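Local coordinates for protein tyrocidine synthetase 3 (Brevibacillus brevis, PDB 2JGP) that probably catalyses peptide-bond formation between carrier-bound substrates during nonribosomal synthesis of the antibiotic tyrocidine, through a condensation domain joined to a peptidyl carrier domain, at residues A[189-194]-A[217-222]; A[432-437]-A[469-474]. All blocks are in the same frame, centred on the assembly; numbering follows the deposited sequence.

Interaction 1: residues A[189-194]-A[217-222]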
ATOM      1  N   SER A 189     -25.311  -5.914 -10.639  1.00 65.17           N
ATOM      2  CA  SER A 189     -26.131  -4.754 -11.021  1.00 64.73           C
ATOM      3  C   SER A 189     -26.222  -3.698  -9.910  1.00 64.08           C
ATOM      4  O   SER A 189     -26.461  -2.520 -10.191  1.00 63.58           O
ATOM      5  CB  SER A 189     -27.534  -5.190 -11.444  1.00 64.55           C
ATOM      6  OG  SER A 189     -28.274  -5.674 -10.338  1.00 65.45           O
ATOM      7  N   LEU A 190     -26.026  -4.116  -8.660  1.00 63.21           N
ATOM      8  CA  LEU A 190     -26.061  -3.188  -7.523  1.00 62.96           C
ATOM      9  C   LEU A 190     -24.820  -2.291  -7.441  1.00 62.48           C
ATOM     10  O   LEU A 190     -24.818  -1.308  -6.704  1.00 62.26           O
ATOM     11  CB  LEU A 190     -26.255  -3.944  -6.199  1.00 62.94           C
ATOM     12  CG  LEU A 190     -27.612  -4.634  -6.011  1.00 63.37           C
ATOM     13  CD1 LEU A 190     -27.718  -5.262  -4.637  1.00 63.69           C
ATOM     14  CD2 LEU A 190     -28.788  -3.671  -6.250  1.00 63.75           C
ATOM     15  N   VAL A 191     -23.767  -2.629  -8.184  1.00 62.02           N
ATOM     16  CA  VAL A 191     -22.585  -1.779  -8.267  1.00 61.58           C
ATOM     17  C   VAL A 191     -22.880  -0.612  -9.212  1.00 61.51           C
ATOM     18  O   VAL A 191     -22.975  -0.783 -10.430  1.00 61.03           O
ATOM     19  CB  VAL A 191     -21.338  -2.559  -8.715  1.00 61.71           C
ATOM     20  CG1 VAL A 191     -20.104  -1.665  -8.671  1.00 62.56           C
ATOM     21  CG2 VAL A 191     -21.126  -3.779  -7.814  1.00 61.29           C
ATOM     22  N   GLN A 192     -23.029   0.572  -8.625  1.00 61.37           N
ATOM     23  CA  GLN A 192     -23.512   1.750  -9.338  1.00 61.20           C
ATOM     24  C   GLN A 192     -22.716   2.960  -8.886  1.00 61.33           C
ATOM     25  O   GLN A 192     -22.148   2.949  -7.790  1.00 61.45           O
ATOM     26  CB  GLN A 192     -24.995   1.978  -9.026  1.00 61.12           C
ATOM     27  CG  GLN A 192     -25.946   0.946  -9.620  1.00 61.09           C
ATOM     28  CD  GLN A 192     -26.098   1.083 -11.119  1.00 60.44           C
ATOM     29  OE1 GLN A 192     -26.104   2.196 -11.665  1.00 59.63           O
ATOM     30  NE2 GLN A 192     -26.249  -0.053 -11.798  1.00 58.93           N
ATOM     31  N   PRO A 193     -22.672   4.005  -9.727  1.00 61.44           N
ATOM     32  CA  PRO A 193     -21.909   5.193  -9.384  1.00 61.58           C
ATOM     33  C   PRO A 193     -22.456   5.934  -8.162  1.00 61.39           C
ATOM     34  O   PRO A 193     -23.624   5.776  -7.785  1.00 61.27           O
ATOM     35  CB  PRO A 193     -21.986   6.059 -10.651  1.00 61.57           C
ATOM     36  CG  PRO A 193     -23.094   5.517 -11.448  1.00 61.95           C
ATOM     37  CD  PRO A 193     -23.309   4.108 -11.050  1.00 61.46           C
ATOM     38  N   PHE A 194     -21.585   6.718  -7.548  1.00 60.88           N
ATOM     39  CA  PHE A 194     -21.934   7.538  -6.403  1.00 60.34           C
ATOM     40  C   PHE A 194     -21.955   8.988  -6.840  1.00 59.78           C
ATOM     41  O   PHE A 194     -21.086   9.421  -7.606  1.00 59.49           O
ATOM     42  CB  PHE A 194     -20.888   7.379  -5.298  1.00 60.51           C
ATOM     43  CG  PHE A 194     -20.964   6.073  -4.569  1.00 60.62           C
ATOM     44  CD1 PHE A 194     -20.258   4.968  -5.020  1.00 60.64           C
ATOM     45  CD2 PHE A 194     -21.749   5.945  -3.435  1.00 60.62           C
ATOM     46  CE1 PHE A 194     -20.332   3.762  -4.348  1.00 61.19           C
ATOM     47  CE2 PHE A 194     -21.823   4.745  -2.754  1.00 60.79           C
ATOM     48  CZ  PHE A 194     -21.114   3.652  -3.210  1.00 60.80           C
ATOM     49  N   PHE A 217     -24.374  -7.179   0.769  1.00 61.75           N
ATOM     50  CA  PHE A 217     -23.683  -6.418  -0.262  1.00 61.65           C
ATOM     51  C   PHE A 217     -23.338  -5.036   0.274  1.00 61.87           C
ATOM     52  O   PHE A 217     -24.217  -4.318   0.745  1.00 61.75           O
ATOM     53  CB  PHE A 217     -24.559  -6.288  -1.511  1.00 61.67           C
ATOM     54  CG  PHE A 217     -24.020  -5.317  -2.518  1.00 61.03           C
ATOM     55  CD1 PHE A 217     -23.109  -5.729  -3.478  1.00 60.33           C
ATOM     56  CD2 PHE A 217     -24.417  -3.979  -2.498  1.00 61.41           C
ATOM     57  CE1 PHE A 217     -22.593  -4.823  -4.405  1.00 60.92           C
ATOM     58  CE2 PHE A 217     -23.908  -3.073  -3.424  1.00 61.50           C
ATOM     59  CZ  PHE A 217     -22.994  -3.496  -4.375  1.00 60.64           C
ATOM     60  N   THR A 218     -22.065  -4.665   0.183  1.00 62.09           N
ATOM     61  CA  THR A 218     -21.601  -3.356   0.628  1.00 62.45           C
ATOM     62  C   THR A 218     -20.782  -2.717  -0.488  1.00 62.42           C
ATOM     63  O   THR A 218     -20.013  -3.394  -1.168  1.00 62.71           O
ATOM     64  CB  THR A 218     -20.752  -3.465   1.912  1.00 62.38           C
ATOM     65  OG1 THR A 218     -21.511  -4.119   2.944  1.00 63.99           O
ATOM     66  CG2 THR A 218     -20.319  -2.083   2.398  1.00 63.74           C
ATOM     67  N   ASP A 219     -20.970  -1.419  -0.696  1.00 62.32           N
ATOM     68  CA  ASP A 219     -20.188  -0.684  -1.688  1.00 62.25           C
ATOM     69  C   ASP A 219     -19.883   0.696  -1.134  1.00 62.08           C
ATOM     70  O   ASP A 219     -20.662   1.248  -0.355  1.00 61.83           O
ATOM     71  CB  ASP A 219     -20.945  -0.583  -3.010  1.00 62.40           C
ATOM     72  CG  ASP A 219     -20.046  -0.215  -4.188  1.00 62.96           C
ATOM     73  OD1 ASP A 219     -18.836   0.042  -4.001  1.00 64.48           O
ATOM     74  OD2 ASP A 219     -20.565  -0.203  -5.322  1.00 62.66           O
ATOM     75  N   MET A 220     -18.734   1.234  -1.523  1.00 62.07           N
ATOM     76  CA  MET A 220     -18.337   2.565  -1.098  1.00 61.99           C
ATOM     77  C   MET A 220     -17.393   3.120  -2.131  1.00 61.81           C
ATOM     78  O   MET A 220     -16.857   2.368  -2.959  1.00 61.70           O
ATOM     79  CB  MET A 220     -17.688   2.538   0.297  1.00 62.43           C
ATOM     80  CG  MET A 220     -16.344   1.825   0.387  1.00 63.23           C
ATOM     81  SD  MET A 220     -15.844   1.428   2.089  1.00 65.36           S
ATOM     82  CE  MET A 220     -16.766  -0.088   2.367  1.00 66.74           C
ATOM     83  N   HIS A 221     -17.208   4.435  -2.102  1.00 61.36           N
ATOM     84  CA  HIS A 221     -16.397   5.096  -3.098  1.00 61.06           C
ATOM     85  C   HIS A 221     -14.945   5.166  -2.626  1.00 61.02           C
ATOM     86  O   HIS A 221     -14.682   5.442  -1.462  1.00 60.50           O
ATOM     87  CB  HIS A 221     -16.935   6.490  -3.394  1.00 61.38           C
ATOM     88  CG  HIS A 221     -16.373   7.083  -4.643  1.00 60.54           C
ATOM     89  ND1 HIS A 221     -15.199   7.805  -4.657  1.00 60.15           N
ATOM     90  CD2 HIS A 221     -16.796   7.025  -5.928  1.00 60.73           C
ATOM     91  CE1 HIS A 221     -14.935   8.186  -5.892  1.00 60.20           C
ATOM     92  NE2 HIS A 221     -15.888   7.728  -6.683  1.00 60.03           N
ATOM     93  N   HIS A 222     -14.011   4.918  -3.542  1.00 60.73           N
ATOM     94  CA  HIS A 222     -12.593   4.805  -3.179  1.00 61.03           C
ATOM     95  C   HIS A 222     -11.981   6.115  -2.664  1.00 61.14           C
ATOM     96  O   HIS A 222     -10.895   6.097  -2.080  1.00 61.14           O
ATOM     97  CB  HIS A 222     -11.763   4.272  -4.358  1.00 61.22           C
ATOM     98  CG  HIS A 222     -10.616   3.400  -3.940  1.00 61.99           C
ATOM     99  ND1 HIS A 222      -9.771   3.734  -2.903  1.00 61.51           N
ATOM    100  CD2 HIS A 222     -10.186   2.203  -4.405  1.00 62.49           C
ATOM    101  CE1 HIS A 222      -8.857   2.790  -2.761  1.00 62.77           C
ATOM    102  NE2 HIS A 222      -9.093   1.843  -3.651  1.00 62.41           N
TER
HETATM  103  O   HOH W   1     -22.966   0.425  -5.691  1.00 38.08           O

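Interaction 2: residues A[432-437]-A[469-474]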
ATOM      1  N   PHE A 432       4.135  -5.263  -7.831  1.00 60.09           N
ATOM      2  CA  PHE A 432       4.481  -6.357  -6.927  1.00 61.01           C
ATOM      3  C   PHE A 432       3.847  -6.095  -5.569  1.00 61.86           C
ATOM      4  O   PHE A 432       3.957  -4.985  -5.052  1.00 61.11           O
ATOM      5  CB  PHE A 432       6.003  -6.456  -6.784  1.00 61.23           C
ATOM      6  CG  PHE A 432       6.449  -7.412  -5.720  1.00 61.93           C
ATOM      7  CD1 PHE A 432       6.581  -8.761  -6.002  1.00 62.44           C
ATOM      8  CD2 PHE A 432       6.727  -6.966  -4.436  1.00 62.67           C
ATOM      9  CE1 PHE A 432       6.984  -9.653  -5.023  1.00 62.40           C
ATOM     10  CE2 PHE A 432       7.134  -7.856  -3.447  1.00 62.69           C
ATOM     11  CZ  PHE A 432       7.259  -9.198  -3.741  1.00 62.37           C
ATOM     12  N   THR A 433       3.174  -7.101  -5.007  1.00 63.21           N
ATOM     13  CA  THR A 433       2.647  -7.013  -3.631  1.00 64.88           C
ATOM     14  C   THR A 433       2.953  -8.272  -2.827  1.00 66.40           C
ATOM     15  O   THR A 433       3.113  -9.349  -3.389  1.00 65.83           O
ATOM     16  CB  THR A 433       1.117  -6.772  -3.585  1.00 64.86           C
ATOM     17  OG1 THR A 433       0.415  -7.953  -3.997  1.00 65.00           O
ATOM     18  CG2 THR A 433       0.717  -5.600  -4.475  1.00 65.46           C
ATOM     19  N   PHE A 434       3.035  -8.122  -1.506  1.00 68.70           N
ATOM     20  CA  PHE A 434       3.243  -9.257  -0.600  1.00 70.55           C
ATOM     21  C   PHE A 434       2.322  -9.106   0.613  1.00 72.29           C
ATOM     22  O   PHE A 434       2.293  -8.048   1.239  1.00 72.67           O
ATOM     23  CB  PHE A 434       4.717  -9.351  -0.180  1.00 70.75           C
ATOM     24  CG  PHE A 434       4.986 -10.385   0.885  1.00 71.00           C
ATOM     25  CD1 PHE A 434       4.751 -11.730   0.638  1.00 70.97           C
ATOM     26  CD2 PHE A 434       5.465 -10.010   2.136  1.00 71.59           C
ATOM     27  CE1 PHE A 434       4.984 -12.687   1.614  1.00 71.28           C
ATOM     28  CE2 PHE A 434       5.706 -10.964   3.120  1.00 71.58           C
ATOM     29  CZ  PHE A 434       5.465 -12.305   2.858  1.00 71.19           C
ATOM     30  N   GLN A 435       1.556 -10.152   0.922  1.00 74.37           N
ATOM     31  CA  GLN A 435       0.571 -10.111   2.012  1.00 76.01           C
ATOM     32  C   GLN A 435       0.693 -11.344   2.910  1.00 77.35           C
ATOM     33  O   GLN A 435       1.350 -12.319   2.543  1.00 77.34           O
ATOM     34  CB  GLN A 435      -0.856 -10.028   1.450  1.00 76.21           C
ATOM     35  CG  GLN A 435      -1.030  -9.148   0.202  1.00 77.09           C
ATOM     36  CD  GLN A 435      -0.927  -9.929  -1.106  1.00 78.12           C
ATOM     37  OE1 GLN A 435       0.039  -9.785  -1.862  1.00 78.84           O
ATOM     38  NE2 GLN A 435      -1.927 -10.763  -1.373  1.00 78.66           N
ATOM     39  N   ASN A 436       0.050 -11.293   4.080  1.00 79.10           N
ATOM     40  CA  ASN A 436       0.046 -12.406   5.040  1.00 80.36           C
ATOM     41  C   ASN A 436      -1.352 -13.008   5.247  1.00 81.30           C
ATOM     42  O   ASN A 436      -1.910 -12.930   6.347  1.00 81.57           O
ATOM     43  CB  ASN A 436       0.610 -11.947   6.395  1.00 80.58           C
ATOM     44  CG  ASN A 436       2.127 -11.836   6.400  1.00 81.31           C
ATOM     45  OD1 ASN A 436       2.679 -10.756   6.613  1.00 82.44           O
ATOM     46  ND2 ASN A 436       2.806 -12.959   6.181  1.00 81.93           N
ATOM     47  N   SER A 437      -1.908 -13.604   4.190  1.00 82.33           N
ATOM     48  CA  SER A 437      -3.191 -14.327   4.259  1.00 83.21           C
ATOM     49  C   SER A 437      -4.327 -13.464   4.820  1.00 83.89           C
ATOM     50  O   SER A 437      -4.184 -12.249   4.936  1.00 84.25           O
ATOM     51  CB  SER A 437      -3.032 -15.599   5.105  1.00 83.26           C
ATOM     52  OG  SER A 437      -4.160 -16.449   4.981  1.00 83.65           O
ATOM     53  N   ALA A 469       2.549 -12.144  -3.961  1.00 63.86           N
ATOM     54  CA  ALA A 469       2.964 -13.234  -3.086  1.00 64.43           C
ATOM     55  C   ALA A 469       2.092 -13.188  -1.831  1.00 65.07           C
ATOM     56  O   ALA A 469       1.879 -12.118  -1.261  1.00 64.96           O
ATOM     57  CB  ALA A 469       4.437 -13.102  -2.734  1.00 64.29           C
ATOM     58  N   THR A 470       1.565 -14.338  -1.423  1.00 66.07           N
ATOM     59  CA  THR A 470       0.729 -14.422  -0.226  1.00 67.09           C
ATOM     60  C   THR A 470       1.188 -15.571   0.669  1.00 68.16           C
ATOM     61  O   THR A 470       1.227 -16.723   0.237  1.00 68.12           O
ATOM     62  CB  THR A 470      -0.755 -14.616  -0.594  1.00 67.17           C
ATOM     63  OG1 THR A 470      -1.179 -13.543  -1.444  1.00 67.17           O
ATOM     64  CG2 THR A 470      -1.628 -14.643   0.653  1.00 67.21           C
ATOM     65  N   GLU A 471       1.536 -15.246   1.912  1.00 69.47           N
ATOM     66  CA  GLU A 471       1.955 -16.249   2.886  1.00 70.57           C
ATOM     67  C   GLU A 471       0.711 -16.866   3.521  1.00 71.24           C
ATOM     68  O   GLU A 471       0.042 -16.221   4.324  1.00 71.25           O
ATOM     69  CB  GLU A 471       2.865 -15.617   3.941  1.00 70.69           C
ATOM     70  CG  GLU A 471       3.511 -16.623   4.876  1.00 71.71           C
ATOM     71  CD  GLU A 471       4.955 -16.282   5.204  1.00 72.68           C
ATOM     72  OE1 GLU A 471       5.225 -15.164   5.700  1.00 73.98           O
ATOM     73  OE2 GLU A 471       5.820 -17.145   4.965  1.00 73.38           O
ATOM     74  N   GLU A 472       0.415 -18.113   3.157  1.00 72.27           N
ATOM     75  CA  GLU A 472      -0.889 -18.732   3.451  1.00 73.13           C
ATOM     76  C   GLU A 472      -0.921 -19.664   4.664  1.00 73.66           C
ATOM     77  O   GLU A 472      -1.942 -20.309   4.906  1.00 74.06           O
ATOM     78  CB  GLU A 472      -1.405 -19.484   2.210  1.00 73.31           C
ATOM     79  CG  GLU A 472      -2.088 -18.590   1.179  1.00 73.99           C
ATOM     80  CD  GLU A 472      -3.480 -18.129   1.600  1.00 74.85           C
ATOM     81  OE1 GLU A 472      -3.920 -18.456   2.725  1.00 75.70           O
ATOM     82  OE2 GLU A 472      -4.141 -17.437   0.794  1.00 75.75           O
ATOM     83  N   ARG A 473       0.180 -19.718   5.416  1.00 74.00           N
ATOM     84  CA  ARG A 473       0.315 -20.506   6.661  1.00 74.29           C
ATOM     85  C   ARG A 473       1.038 -21.841   6.429  1.00 74.02           C
ATOM     86  O   ARG A 473       1.959 -22.178   7.171  1.00 74.18           O
ATOM     87  CB  ARG A 473      -1.024 -20.699   7.419  1.00 74.66           C
ATOM     88  CG  ARG A 473      -1.764 -22.031   7.184  1.00 75.61           C
ATOM     89  CD  ARG A 473      -3.240 -21.945   7.552  1.00 77.20           C
ATOM     90  NE  ARG A 473      -3.957 -23.164   7.173  1.00 78.47           N
ATOM     91  CZ  ARG A 473      -5.281 -23.320   7.219  1.00 79.46           C
ATOM     92  NH1 ARG A 473      -6.074 -22.332   7.631  1.00 79.88           N
ATOM     93  NH2 ARG A 473      -5.822 -24.477   6.847  1.00 79.64           N
ATOM     94  N   GLU A 474       0.633 -22.582   5.400  1.00 73.64           N
ATOM     95  CA  GLU A 474       1.301 -23.838   5.048  1.00 73.35           C
ATOM     96  C   GLU A 474       2.178 -23.699   3.797  1.00 72.64           C
ATOM     97  O   GLU A 474       2.814 -24.662   3.383  1.00 72.70           O
ATOM     98  CB  GLU A 474       0.297 -25.000   4.911  1.00 73.57           C
ATOM     99  CG  GLU A 474      -0.608 -24.993   3.679  1.00 74.29           C
ATOM    100  CD  GLU A 474      -1.775 -24.034   3.809  1.00 75.56           C
ATOM    101  OE1 GLU A 474      -2.928 -24.504   3.927  1.00 76.15           O
ATOM    102  OE2 GLU A 474      -1.535 -22.809   3.802  1.00 76.16           O
TER

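Interaction 1: residues A[189-194]-A[217-222]
Phe194 and His221 bring the loop that follows helix 180-189 against the start of the HHxxxDG signature, the active-site motif of condensation domains, whose two histidines are His221 and His222. The two side chains run past each other in opposite directions, with Phe194 CD1 4.0 Å from His221 CB and lying near the edge of the imidazole. One face of the phenyl ring rests over the backbone N of His221, while its CZ reaches Met220 CA at 3.7 Å. His221 itself is held at both ring nitrogens, ND1 to Ser223 OG and NE2 to Asp110, and Arg203 makes a cation-pi contact with Phe194. The signature follows directly on strand 213-220, an inner strand of a five-stranded mixed sheet, and Phe217 and Asp219 of that strand meet the earlier part of the loop, Leu190 to Gln192. With its CG anti to the backbone N (chi1 170°), Phe217 turns a ring face to Leu190, whose CB sits 3.9 Å from the ring centroid in a CH-pi contact; Val191 CG2 touches the ring edge, 3.9 Å from Phe217 CE1. Between these two aromatic contacts one water ties the segments together: it accepts from Gln192 N at 2.9 Å and also bridges Leu190 O and Asp219 OD2. That carboxylate is further fixed by Asn120 at OD2 and by the backbone N of Met121 at OD1.

Interaction 2: residues A[432-437]-A[469-474]
Thr433 and Gln435 of one strand alternate with Ala469 and Glu471 of its parallel neighbour in three backbone hydrogen bonds. Ala469 N donates to Thr433 O at 2.9 Å, Gln435 N to Ala469 O at 3.0 Å, and Glu471 N to Gln435 O at 3.0 Å, this last nearly straight at 174°. Ala469 O is also approached by Phe434 CA in a C-H...O contact. On the sheet face of Phe434 and Ala469, the phenyl CD1 lies 3.7 Å from the alanine CB; CG anti to the backbone N (chi1 173°) puts the ring there. Beyond the regular pairing the contact passes to polar side chains. Asn436 and Glu471 point the same way, their amide and carboxylate planes only 13° apart, yet the 3.3 Å bond from Asn436 ND2 to Glu471 OE1 is weak, being strongly bent at the hydrogen. Ser437 OG donates to Glu472 OE1 at 3.0 Å, arriving from above the carboxylate plane. In the next shell, His319 holds Glu471 OE2, Ser468 bonds Thr433 OG1, and Leu329, Tyr330 and Leu333 of helix 329-345 pack on Phe434. Strand 465-471 also pairs antiparallel with strand 476-483, while Phe432 is backbone-bonded to Gly353 of strand 350-356. Parallel pairing of this kind, backed by helix 329-345, belongs to the C-terminal half of the chloramphenicol acetyltransferase-like fold of condensation domains.

How the interactions relate
Interaction 1 comes first along the chain and closes before interaction 2 opens; both lie in the condensation domain, their centres 27 Å apart and their nearest atoms about 12 Å. They belong to different sheets: residues 217-220 to a five-stranded sheet, residues 432-435 and 469-471 to a second mixed sheet, which also holds strand 476-483. The two sheets are nevertheless linked by the chain between the segments of interaction 2. Leaving strand 430-435, it contributes strand 447-451 to an outer position of the five-stranded sheet and then returns as strand 465-471. This crossover of the chain joins the two halves of the domain, consistent with the known architecture of condensation domains, in which the HHxxxDG motif lies between the halves.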